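Local atomic coordinates of signal recognition particle receptor FtsY (Sulfolobus acidocaldarius, PDB entry 5L3S), a protein that is an SRP54-type receptor for the signal recognition particle, joining a helical bundle domain to a nucleotide-binding domain of the P-loop NTPase fold. Residues B[102-108]-B[214-220]; B[193-197]-B[231-236]; B[237-243]-B[266-270]; B[244-250]-B[269-275]. One frame throughout, in Å; residues are numbered along the deposited sequence.

Interaction 1 of 4, residues B[102-108]-B[214-220]; sequences FVIIFFG and PDFRILI
I218 reaches between two side chains of the neighbouring strand, its CD1 lying 3.7 Å from F106 CE2 and 3.8 Å from I104 CG2. F106 and I218 run side by side and point the same way, and I220 CD1 meets the edge of the F106 ring. On the other face of the sheet I105 CG2 packs against P214 CG at 3.7 Å and lies alongside R217. F107 turns its ring back over the partner strand because its CG stands between the backbone N and the carbonyl carbon (chi1 53°), which sets the ring beside R217 CB and L219 CD1. Strands 102-107 and 216-222 are parallel neighbours inside the central sheet of the P-loop NTPase fold, and G108, where the first strand gives way to a loop, begins a sequence that fits a Walker A motif. The backbone ladder alternates from strand to strand: I105 N to F216 O, I218 N to I105 O, F107 N to I218 O and I220 N to F107 O. At the N-terminal end the second segment is still loop, at P214 and D215, and V103 O is gripped twice, by D215 N at 2.7 Å and by F216 N at 3.1 Å. D215 also lays its CB over the centre of the F102 ring in a CH-pi contact, 3.8 Å from the centroid. Its OD2 accepts V103 N through the anti lone pair, at 2.9 Å and nearly straight (170°).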
# COMPACT_ATOMS: atom_id res chain seq x y z
N PHE B 102 16.37 18.79 17.21
CA PHE B 102 15.19 17.98 17.48
C PHE B 102 15.27 16.82 16.49
O PHE B 102 15.34 17.04 15.29
CB PHE B 102 13.93 18.82 17.25
CG PHE B 102 12.65 18.14 17.66
CD1 PHE B 102 12.03 17.21 16.82
CD2 PHE B 102 12.03 18.48 18.85
CE1 PHE B 102 10.85 16.60 17.20
CE2 PHE B 102 10.85 17.88 19.23
CZ PHE B 102 10.25 16.94 18.41
N VAL B 103 15.28 15.59 17.00
CA VAL B 103 15.54 14.42 16.17
C VAL B 103 14.26 13.63 15.89
O VAL B 103 13.56 13.21 16.80
CB VAL B 103 16.56 13.48 16.84
CG1 VAL B 103 16.75 12.22 16.01
CG2 VAL B 103 17.90 14.21 17.05
N ILE B 104 13.98 13.45 14.60
CA ILE B 104 12.80 12.72 14.16
C ILE B 104 13.23 11.51 13.34
O ILE B 104 14.11 11.63 12.48
CB ILE B 104 11.93 13.61 13.27
CG1 ILE B 104 11.66 14.95 13.96
CG2 ILE B 104 10.62 12.88 12.88
CD1 ILE B 104 10.78 15.89 13.16
N ILE B 105 12.61 10.36 13.60
CA ILE B 105 12.90 9.17 12.80
C ILE B 105 11.61 8.73 12.11
O ILE B 105 10.50 8.95 12.65
CB ILE B 105 13.51 8.03 13.66
CG1 ILE B 105 14.04 6.88 12.78
CG2 ILE B 105 12.52 7.55 14.70
CD1 ILE B 105 14.98 5.92 13.53
N PHE B 106 11.76 8.15 10.93
CA PHE B 106 10.65 7.70 10.09
C PHE B 106 10.86 6.22 9.81
O PHE B 106 11.97 5.82 9.44
CB PHE B 106 10.64 8.48 8.76
CG PHE B 106 10.46 9.96 8.91
CD1 PHE B 106 11.51 10.77 9.36
CD2 PHE B 106 9.26 10.56 8.59
CE1 PHE B 106 11.34 12.13 9.50
CE2 PHE B 106 9.08 11.94 8.73
CZ PHE B 106 10.12 12.72 9.19
N PHE B 107 9.83 5.40 10.03
CA PHE B 107 9.94 3.98 9.67
C PHE B 107 8.61 3.42 9.18
O PHE B 107 7.57 4.09 9.25
CB PHE B 107 10.51 3.14 10.84
CG PHE B 107 9.78 3.32 12.16
CD1 PHE B 107 8.62 2.59 12.44
CD2 PHE B 107 10.29 4.15 13.16
CE1 PHE B 107 7.95 2.75 13.67
CE2 PHE B 107 9.64 4.31 14.37
CZ PHE B 107 8.47 3.60 14.63
N GLY B 108 8.63 2.21 8.67
CA GLY B 108 7.40 1.60 8.17
C GLY B 108 7.77 0.52 7.17
O GLY B 108 8.96 0.32 6.89
N PRO B 214 15.44 9.37 19.51
CA PRO B 214 14.69 10.43 18.83
C PRO B 214 13.68 11.13 19.72
O PRO B 214 13.19 10.57 20.71
CB PRO B 214 13.98 9.68 17.68
CG PRO B 214 14.03 8.24 18.06
CD PRO B 214 15.29 8.07 18.85
N ASP B 215 13.41 12.39 19.39
CA ASP B 215 12.43 13.17 20.12
C ASP B 215 11.03 12.91 19.57
O ASP B 215 10.04 13.16 20.25
CB ASP B 215 12.77 14.65 20.04
CG ASP B 215 14.13 14.96 20.62
OD1 ASP B 215 14.22 15.06 21.86
OD2 ASP B 215 15.10 15.09 19.85
N PHE B 216 10.95 12.40 18.35
CA PHE B 216 9.66 12.11 17.74
C PHE B 216 9.82 10.93 16.81
O PHE B 216 10.78 10.88 16.05
CB PHE B 216 9.16 13.33 16.94
CG PHE B 216 7.66 13.43 16.82
CD1 PHE B 216 6.87 13.71 17.93
CD2 PHE B 216 7.04 13.27 15.59
CE1 PHE B 216 5.49 13.81 17.83
CE2 PHE B 216 5.65 13.37 15.48
CZ PHE B 216 4.88 13.64 16.60
N ARG B 217 8.89 9.98 16.85
CA ARG B 217 8.96 8.81 15.99
C ARG B 217 7.70 8.75 15.12
O ARG B 217 6.60 8.82 15.64
CB ARG B 217 9.04 7.52 16.81
CG ARG B 217 10.16 7.42 17.81
CD ARG B 217 9.99 6.14 18.61
NE ARG B 217 11.01 5.99 19.64
CZ ARG B 217 11.16 4.91 20.40
NH1 ARG B 217 10.35 3.87 20.25
NH2 ARG B 217 12.13 4.87 21.31
N ILE B 218 7.87 8.62 13.80
CA ILE B 218 6.75 8.64 12.89
C ILE B 218 6.67 7.36 12.07
O ILE B 218 7.60 7.01 11.35
CB ILE B 218 6.82 9.83 11.91
CG1 ILE B 218 6.87 11.15 12.68
CG2 ILE B 218 5.62 9.81 10.96
CD1 ILE B 218 6.98 12.38 11.80
N LEU B 219 5.55 6.66 12.21
CA LEU B 219 5.26 5.50 11.38
C LEU B 219 4.62 5.99 10.10
O LEU B 219 3.71 6.82 10.12
CB LEU B 219 4.31 4.55 12.11
CG LEU B 219 3.75 3.40 11.25
CD1 LEU B 219 4.85 2.46 10.80
CD2 LEU B 219 2.62 2.65 12.01
N ILE B 220 5.12 5.49 8.96
CA ILE B 220 4.49 5.79 7.68
C ILE B 220 3.56 4.64 7.26
O ILE B 220 3.97 3.48 7.24
CB ILE B 220 5.53 6.05 6.58
CG1 ILE B 220 6.53 7.14 7.03
CG2 ILE B 220 4.84 6.45 5.29
CD1 ILE B 220 5.84 8.43 7.44

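Interaction 2 of 4, residues B[193-197]-B[231-236]; sequences GRMHI and EQARHF
H235, whose ring face receives the edge of H196 from the loop, gives its NE2 to E231 OE2 at 2.7 Å, one turn back along the same helix. The bond is bent (132°): the carboxylate oxygen lies in the imidazole plane, but is itself approached from above the carboxylate plane, a bond that would restrain the rotation of the ring. H196 carries most of the contact. A chi1 of 47° tucks its ring over its own backbone and onto the helix, with H196 CD2 3.5 Å from H235 CG and the two imidazole planes 63° apart in an offset edge-to-face pair. Q232 CA covers one face of the H196 ring, and Q232 CG meets H196 CE1 at 3.6 Å. H196 CB sits over the F236 ring, 3.8 Å from its centroid, while R194 O lies at that ring's edge, 3.7 Å from F236 CZ. H196 NE2 is hydrogen-bonded to a polar side chain of the chain of another protein, so the aromatic cluster borders the interface with that partner. The loop leads from strand 186-191, with G193 touching GNP, to helix 199-212, and here it rests on helix 228-239, whose F236 and A233 pack in turn against L219 of strand 216-222.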
# COMPACT_ATOMS: atom_id res chain seq x y z
N GLY B 193 12.93 0.16 4.46
CA GLY B 193 11.66 -0.54 4.63
C GLY B 193 11.92 -1.84 5.37
O GLY B 193 12.98 -2.46 5.22
N ARG B 194 10.97 -2.25 6.19
CA ARG B 194 11.10 -3.50 6.92
C ARG B 194 9.71 -3.98 7.28
O ARG B 194 8.83 -3.17 7.57
CB ARG B 194 11.96 -3.32 8.18
CG ARG B 194 11.30 -2.54 9.35
CD ARG B 194 12.36 -2.00 10.33
NE ARG B 194 13.16 -1.00 9.63
CZ ARG B 194 14.48 -1.00 9.55
NH1 ARG B 194 15.21 -1.93 10.17
NH2 ARG B 194 15.08 -0.06 8.84
N MET B 195 9.49 -5.29 7.23
CA MET B 195 8.23 -5.85 7.71
C MET B 195 8.17 -5.82 9.22
O MET B 195 9.16 -6.06 9.91
CB MET B 195 8.04 -7.30 7.22
CG MET B 195 7.77 -7.44 5.73
SD MET B 195 6.26 -6.58 5.23
CE MET B 195 5.19 -6.99 6.59
N HIS B 196 6.99 -5.53 9.74
CA HIS B 196 6.76 -5.49 11.18
C HIS B 196 6.99 -6.85 11.85
O HIS B 196 7.20 -6.91 13.05
CB HIS B 196 5.35 -4.94 11.47
CG HIS B 196 4.28 -5.58 10.63
ND1 HIS B 196 4.24 -5.46 9.26
CD2 HIS B 196 3.20 -6.33 10.98
CE1 HIS B 196 3.18 -6.11 8.80
NE2 HIS B 196 2.54 -6.65 9.82
N ILE B 197 6.96 -7.93 11.07
CA ILE B 197 7.18 -9.27 11.60
C ILE B 197 8.60 -9.80 11.34
O ILE B 197 8.90 -10.96 11.63
CB ILE B 197 6.16 -10.30 11.05
CG1 ILE B 197 6.17 -10.29 9.52
CG2 ILE B 197 4.76 -10.02 11.61
CD1 ILE B 197 5.32 -11.38 8.89
N GLU B 231 -2.84 -3.68 11.10
CA GLU B 231 -1.95 -4.72 11.62
C GLU B 231 -0.50 -4.23 11.71
O GLU B 231 0.19 -4.49 12.69
CB GLU B 231 -2.04 -6.00 10.78
CG GLU B 231 -1.22 -7.15 11.34
CD GLU B 231 -1.91 -7.83 12.52
OE1 GLU B 231 -3.05 -7.43 12.86
OE2 GLU B 231 -1.31 -8.77 13.09
N GLN B 232 -0.04 -3.52 10.68
CA GLN B 232 1.28 -2.86 10.72
C GLN B 232 1.39 -1.90 11.92
O GLN B 232 2.37 -1.92 12.67
CB GLN B 232 1.53 -2.07 9.43
CG GLN B 232 1.68 -2.91 8.16
CD GLN B 232 1.62 -2.07 6.91
OE1 GLN B 232 2.00 -0.89 6.91
NE2 GLN B 232 1.14 -2.66 5.82
N ALA B 233 0.39 -1.06 12.08
CA ALA B 233 0.37 -0.11 13.19
C ALA B 233 0.40 -0.78 14.56
O ALA B 233 1.09 -0.30 15.46
CB ALA B 233 -0.83 0.80 13.07
N ARG B 234 -0.36 -1.87 14.73
CA ARG B 234 -0.41 -2.58 16.02
C ARG B 234 0.93 -3.22 16.37
O ARG B 234 1.42 -3.09 17.50
CB ARG B 234 -1.45 -3.70 15.99
CG ARG B 234 -2.89 -3.28 16.09
CD ARG B 234 -3.76 -4.52 16.17
NE ARG B 234 -5.18 -4.22 16.13
CZ ARG B 234 -5.90 -3.81 17.17
NH1 ARG B 234 -5.33 -3.64 18.36
NH2 ARG B 234 -7.20 -3.59 17.02
N HIS B 235 1.48 -3.95 15.41
CA HIS B 235 2.75 -4.65 15.59
C HIS B 235 3.88 -3.68 15.88
O HIS B 235 4.66 -3.91 16.80
CB HIS B 235 3.09 -5.47 14.35
CG HIS B 235 2.44 -6.82 14.33
ND1 HIS B 235 3.05 -7.94 14.85
CD2 HIS B 235 1.24 -7.23 13.85
CE1 HIS B 235 2.25 -8.99 14.69
NE2 HIS B 235 1.15 -8.58 14.09
N PHE B 236 3.98 -2.62 15.09
CA PHE B 236 5.05 -1.63 15.28
C PHE B 236 4.91 -0.92 16.63
O PHE B 236 5.90 -0.61 17.28
CB PHE B 236 5.06 -0.61 14.13
CG PHE B 236 5.85 -1.04 12.93
CD1 PHE B 236 7.16 -1.49 13.06
CD2 PHE B 236 5.31 -0.96 11.66
CE1 PHE B 236 7.90 -1.87 11.94
CE2 PHE B 236 6.04 -1.35 10.53
CZ PHE B 236 7.33 -1.81 10.67

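Interaction 3 of 4, residues B[237-243]-B[266-270]; sequences ENNVGYD and LKKPV
K268 threads its side chain past Y242 to reach oxygens at the end of helix 228-239 and on the loop after it. The chain bends once, at chi2 (-67°), and is then extended to NZ; the bend carries CG to 3.8 Å from Y242 CE2 and CE over one face of that ring, toward its rim. NZ itself lies too far from the ring centroid for more than a weak cation-pi attraction. Its main partner is Y242 O, 2.8 Å away and met nearly head-on, with a C=O...N angle of 169°. The Y242 ring folds back over its own main chain, CG flanked by both N and C (chi1 53°), and ring and carbonyl both meet the lysine. The tyrosine OH touches L266 CD1 at 3.8 Å and is hydrogen-bonded to A233 O of the helix. E237, with CG anti to its own backbone N and a bend at the next torsion, turns its carboxylate across the lysine chain. OE1 forms a salt bridge to K268 NZ at 3.3 Å and takes a weak bond from Y242 N. One water accepts from K268 NZ at 3.1 Å and donates a hydrogen bond to D243 O, against which P269 CD packs at 3.5 Å. The ammonium group thus has three oxygen partners, a carbonyl, a carboxylate and a water, and the negative charge of E237 would probably favour its protonated form.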
# COMPACT_ATOMS: atom_id res chain seq x y z
N GLU B 237 3.67 -0.66 17.05
CA GLU B 237 3.48 -0.03 18.35
C GLU B 237 3.96 -0.95 19.46
O GLU B 237 4.60 -0.50 20.41
CB GLU B 237 2.02 0.38 18.56
CG GLU B 237 1.67 0.78 20.00
CD GLU B 237 2.53 1.91 20.53
OE1 GLU B 237 3.08 2.70 19.72
OE2 GLU B 237 2.67 2.02 21.76
N ASN B 238 3.68 -2.25 19.34
CA ASN B 238 4.09 -3.22 20.35
C ASN B 238 5.59 -3.52 20.35
O ASN B 238 6.18 -3.70 21.40
CB ASN B 238 3.30 -4.52 20.20
CG ASN B 238 1.81 -4.35 20.49
OD1 ASN B 238 1.41 -3.48 21.27
ND2 ASN B 238 0.99 -5.17 19.85
N ASN B 239 6.21 -3.60 19.17
CA ASN B 239 7.62 -3.97 19.07
C ASN B 239 8.59 -2.79 19.14
O ASN B 239 9.75 -2.95 19.50
CB ASN B 239 7.89 -4.75 17.78
CG ASN B 239 7.10 -6.03 17.68
OD1 ASN B 239 6.54 -6.51 18.67
ND2 ASN B 239 7.05 -6.60 16.48
N VAL B 240 8.11 -1.62 18.75
CA VAL B 240 8.98 -0.46 18.57
C VAL B 240 8.44 0.76 19.34
O VAL B 240 9.16 1.36 20.16
CB VAL B 240 9.10 -0.11 17.07
CG1 VAL B 240 10.04 1.07 16.86
CG2 VAL B 240 9.55 -1.32 16.26
N GLY B 241 7.18 1.10 19.10
CA GLY B 241 6.57 2.30 19.67
C GLY B 241 6.79 3.51 18.76
O GLY B 241 7.87 3.69 18.19
N TYR B 242 5.76 4.34 18.60
CA TYR B 242 5.88 5.56 17.81
C TYR B 242 4.91 6.61 18.35
O TYR B 242 4.05 6.30 19.17
CB TYR B 242 5.63 5.30 16.32
CG TYR B 242 4.32 4.58 16.04
CD1 TYR B 242 4.27 3.19 16.01
CD2 TYR B 242 3.14 5.29 15.80
CE1 TYR B 242 3.08 2.51 15.77
CE2 TYR B 242 1.94 4.62 15.55
CZ TYR B 242 1.93 3.23 15.53
OH TYR B 242 0.76 2.55 15.30
N ASP B 243 5.05 7.85 17.89
CA ASP B 243 4.27 8.96 18.44
C ASP B 243 3.10 9.36 17.54
O ASP B 243 2.05 9.78 18.03
CB ASP B 243 5.17 10.18 18.65
CG ASP B 243 6.32 9.89 19.59
OD1 ASP B 243 6.05 9.61 20.77
OD2 ASP B 243 7.49 9.93 19.15
N LEU B 266 -5.84 2.31 18.73
CA LEU B 266 -4.47 2.47 19.24
C LEU B 266 -4.22 3.82 19.90
O LEU B 266 -3.14 4.05 20.43
CB LEU B 266 -3.46 2.28 18.11
CG LEU B 266 -3.55 0.93 17.38
CD1 LEU B 266 -2.54 0.85 16.26
CD2 LEU B 266 -3.37 -0.19 18.38
N LYS B 267 -5.23 4.69 19.87
CA LYS B 267 -5.08 6.07 20.33
C LYS B 267 -3.88 6.76 19.70
O LYS B 267 -3.16 7.50 20.36
CB LYS B 267 -4.98 6.14 21.87
CG LYS B 267 -6.27 5.75 22.58
CD LYS B 267 -7.45 6.45 21.92
CE LYS B 267 -8.76 5.71 22.14
NZ LYS B 267 -9.80 6.22 21.21
N LYS B 268 -3.66 6.51 18.40
CA LYS B 268 -2.54 7.11 17.70
C LYS B 268 -3.06 8.13 16.69
O LYS B 268 -4.04 7.88 16.00
CB LYS B 268 -1.69 6.04 16.98
CG LYS B 268 -0.97 5.11 17.94
CD LYS B 268 0.12 5.87 18.72
CE LYS B 268 0.91 4.92 19.60
NZ LYS B 268 1.78 5.63 20.58
N PRO B 269 -2.41 9.30 16.62
CA PRO B 269 -2.89 10.32 15.69
C PRO B 269 -2.19 10.28 14.33
O PRO B 269 -1.03 9.91 14.22
CB PRO B 269 -2.53 11.62 16.40
CG PRO B 269 -1.26 11.28 17.15
CD PRO B 269 -1.46 9.84 17.61
N VAL B 270 -2.92 10.67 13.29
CA VAL B 270 -2.33 10.99 12.01
C VAL B 270 -2.02 12.47 12.06
O VAL B 270 -2.89 13.27 12.43
CB VAL B 270 -3.32 10.73 10.86
CG1 VAL B 270 -2.71 11.16 9.53
CG2 VAL B 270 -3.73 9.25 10.83
O HOH W 1 1.39 8.68 20.72

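Interaction 4 of 4, residues B[244-250]-B[269-275]; sequences AVILTKV and PVVYMGV. With GNP (phosphoaminophosphonic acid-guanylate ester), chain R.
A244 opens the pairing with its CB 3.7 Å from V271 CG1 and near the P269 ring. V245 bonds in both directions, its N to P269 O and its O to V271 N, and so sets the parallel register of strands 244-248 and 270-274, the two strands of a beta-alpha-beta crossover through helix 258-266. I246, CG1 anti to its carbonyl carbon (chi1 -69°), brings CD1 to 4.0 Å from Y272 CD2 at an oblique angle. The backbone N of Y272 is buried here without a partner. On the other face the L247 and V270 side chains cross at about a right angle, L247 CG 3.8 Å from V270 CG1. L247 N reaches Y272 O at 3.3 Å with the donor tilted from the carbonyl plane, whereas L247 O receives G274 N at 2.8 Å. At the C-terminal end of the strand, T248 turns its hydroxyl to V112 O. K249 gives its backbone N to GNP O6 at 2.9 Å (155°), while its extended side chain passes over the guanine, CG 3.7 Å from GNP C5, and NZ goes on to a salt bridge with D222. The walk ends with V250 N bonded to G274 O at 3.1 Å. Its side chain packs on V275. Residues 248-251 read TKVD, the base-recognition signature of this class of P-loop proteins, and D251 is also bonded to GNP. G274 has no side chain to stand before O6, so the base oxygen can approach the backbone closely; the K249 N-H donating to O6 is consistent with recognition of a guanine carbonyl.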
# COMPACT_ATOMS: atom_id res chain seq x y z
N ALA B 244 3.30 9.24 16.23
CA ALA B 244 2.29 9.65 15.26
C ALA B 244 2.46 8.95 13.91
O ALA B 244 3.45 8.27 13.67
CB ALA B 244 2.30 11.15 15.07
N VAL B 245 1.48 9.14 13.03
CA VAL B 245 1.49 8.49 11.73
C VAL B 245 1.38 9.56 10.65
O VAL B 245 0.69 10.57 10.83
CB VAL B 245 0.28 7.53 11.63
CG1 VAL B 245 0.03 7.10 10.19
CG2 VAL B 245 0.50 6.32 12.54
N ILE B 246 2.07 9.34 9.54
CA ILE B 246 1.77 10.07 8.31
C ILE B 246 1.21 9.06 7.29
O ILE B 246 1.80 8.01 7.08
CB ILE B 246 3.03 10.80 7.77
CG1 ILE B 246 3.40 11.97 8.70
CG2 ILE B 246 2.79 11.31 6.34
CD1 ILE B 246 4.73 12.68 8.35
N LEU B 247 0.06 9.40 6.71
CA LEU B 247 -0.58 8.55 5.69
C LEU B 247 -0.25 9.08 4.31
O LEU B 247 -0.44 10.27 4.05
CB LEU B 247 -2.11 8.62 5.85
CG LEU B 247 -2.73 8.14 7.16
CD1 LEU B 247 -4.26 8.13 7.04
CD2 LEU B 247 -2.21 6.76 7.47
N THR B 248 0.23 8.21 3.42
CA THR B 248 0.64 8.64 2.08
C THR B 248 -0.34 8.22 0.98
O THR B 248 -1.22 7.38 1.20
CB THR B 248 1.99 8.00 1.71
OG1 THR B 248 1.84 6.58 1.71
CG2 THR B 248 3.09 8.41 2.73
N LYS B 249 -0.17 8.82 -0.20
CA LYS B 249 -0.86 8.40 -1.41
C LYS B 249 -2.36 8.58 -1.32
O LYS B 249 -3.12 7.85 -1.95
CB LYS B 249 -0.50 6.94 -1.77
CG LYS B 249 1.00 6.69 -1.89
CD LYS B 249 1.32 5.19 -2.13
CE LYS B 249 2.82 4.92 -1.83
NZ LYS B 249 3.16 3.46 -1.87
N VAL B 250 -2.79 9.56 -0.54
CA VAL B 250 -4.21 9.84 -0.35
C VAL B 250 -4.78 10.35 -1.67
O VAL B 250 -5.98 10.22 -1.95
CB VAL B 250 -4.39 10.84 0.82
CG1 VAL B 250 -5.79 11.41 0.86
CG2 VAL B 250 -4.05 10.14 2.13
N PRO B 269 -2.41 9.30 16.62
CA PRO B 269 -2.89 10.32 15.69
C PRO B 269 -2.19 10.28 14.33
O PRO B 269 -1.03 9.91 14.22
CB PRO B 269 -2.53 11.62 16.40
CG PRO B 269 -1.26 11.28 17.15
CD PRO B 269 -1.46 9.84 17.61
N VAL B 270 -2.92 10.67 13.29
CA VAL B 270 -2.33 10.99 12.01
C VAL B 270 -2.02 12.47 12.06
O VAL B 270 -2.89 13.27 12.43
CB VAL B 270 -3.32 10.73 10.86
CG1 VAL B 270 -2.71 11.16 9.53
CG2 VAL B 270 -3.73 9.25 10.83
N VAL B 271 -0.78 12.86 11.74
CA VAL B 271 -0.42 14.28 11.81
C VAL B 271 -0.38 14.97 10.43
O VAL B 271 -0.67 16.16 10.32
CB VAL B 271 0.92 14.52 12.56
CG1 VAL B 271 0.72 14.32 14.06
CG2 VAL B 271 2.02 13.59 12.01
N TYR B 272 -0.03 14.22 9.39
CA TYR B 272 -0.04 14.79 8.04
C TYR B 272 -0.52 13.75 7.04
O TYR B 272 -0.51 12.56 7.32
CB TYR B 272 1.36 15.25 7.62
CG TYR B 272 1.92 16.31 8.49
CD1 TYR B 272 1.56 17.63 8.31
CD2 TYR B 272 2.81 16.00 9.50
CE1 TYR B 272 2.06 18.63 9.12
CE2 TYR B 272 3.32 16.99 10.33
CZ TYR B 272 2.94 18.30 10.13
OH TYR B 272 3.44 19.30 10.94
N MET B 273 -0.93 14.21 5.87
CA MET B 273 -1.22 13.31 4.77
C MET B 273 -0.46 13.71 3.51
O MET B 273 -0.43 14.89 3.13
CB MET B 273 -2.72 13.28 4.50
CG MET B 273 -3.51 12.53 5.57
SD MET B 273 -5.24 12.75 5.26
CE MET B 273 -5.28 14.53 5.42
N GLY B 274 0.13 12.72 2.86
CA GLY B 274 0.77 12.92 1.57
C GLY B 274 -0.25 12.83 0.46
O GLY B 274 -1.07 11.93 0.43
N VAL B 275 -0.23 13.81 -0.44
CA VAL B 275 -1.22 13.85 -1.50
C VAL B 275 -0.58 14.03 -2.88
O VAL B 275 -1.17 14.64 -3.76
CB VAL B 275 -2.25 14.98 -1.24
CG1 VAL B 275 -3.10 14.67 -0.02
CG2 VAL B 275 -1.53 16.31 -1.06
PG GNP R . 11.57 1.99 0.66
O1G GNP R . 12.68 2.85 1.22
O2G GNP R . 12.06 1.07 -0.45
O3G GNP R . 10.89 1.10 1.68
N3B GNP R . 10.46 2.95 0.03
PB GNP R . 9.91 4.26 0.83
O1B GNP R . 11.04 5.07 1.28
O2B GNP R . 9.03 3.81 1.92
O3A GNP R . 9.10 5.02 -0.19
PA GNP R . 9.55 6.02 -1.26
O1A GNP R . 9.76 7.38 -0.67
O2A GNP R . 10.68 5.46 -2.07
O5' GNP R . 8.29 6.22 -2.18
C5' GNP R . 7.75 5.14 -3.01
C4' GNP R . 6.96 5.75 -4.16
O4' GNP R . 5.71 6.35 -3.66
C3' GNP R . 7.69 6.87 -4.87
O3' GNP R . 7.35 6.82 -6.25
C2' GNP R . 7.10 8.14 -4.24
O2' GNP R . 7.18 9.25 -5.12
C1' GNP R . 5.64 7.68 -4.13
N9 GNP R . 4.87 8.45 -3.16
C8 GNP R . 5.19 8.75 -1.86
N7 GNP R . 4.26 9.46 -1.24
C5 GNP R . 3.28 9.63 -2.22
C6 GNP R . 2.04 10.30 -2.15
O6 GNP R . 1.60 10.92 -1.17
N1 GNP R . 1.34 10.25 -3.36
C2 GNP R . 1.80 9.59 -4.49
N2 GNP R . 1.03 9.61 -5.58
N3 GNP R . 2.96 8.95 -4.56
C4 GNP R . 3.64 9.01 -3.40

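In the fold
From the N terminus, strand 102-107 enters interaction 1, which closes the longest loop, 105 residues on, at 214-220. Residues 193-197 lie within that loop and meet helix 228-239 beyond it, so interactions 1 and 2 cross; they touch where L219 and G108 pack against F236. Interaction 3 opens at the end of the same helix, and D243 and G241 bond back to R217 of interaction 1. Interaction 4 starts on strand 244-248, hydrogen-bonded to L219 of strand 216-222. Interactions 3 and 4 close short loops on one shared region, P269 and V270. Interactions 1 and 4 build the sheet, 2 sets a loop on helix 228-239, and 3 joins that helix's end to the loop before strand 270-274.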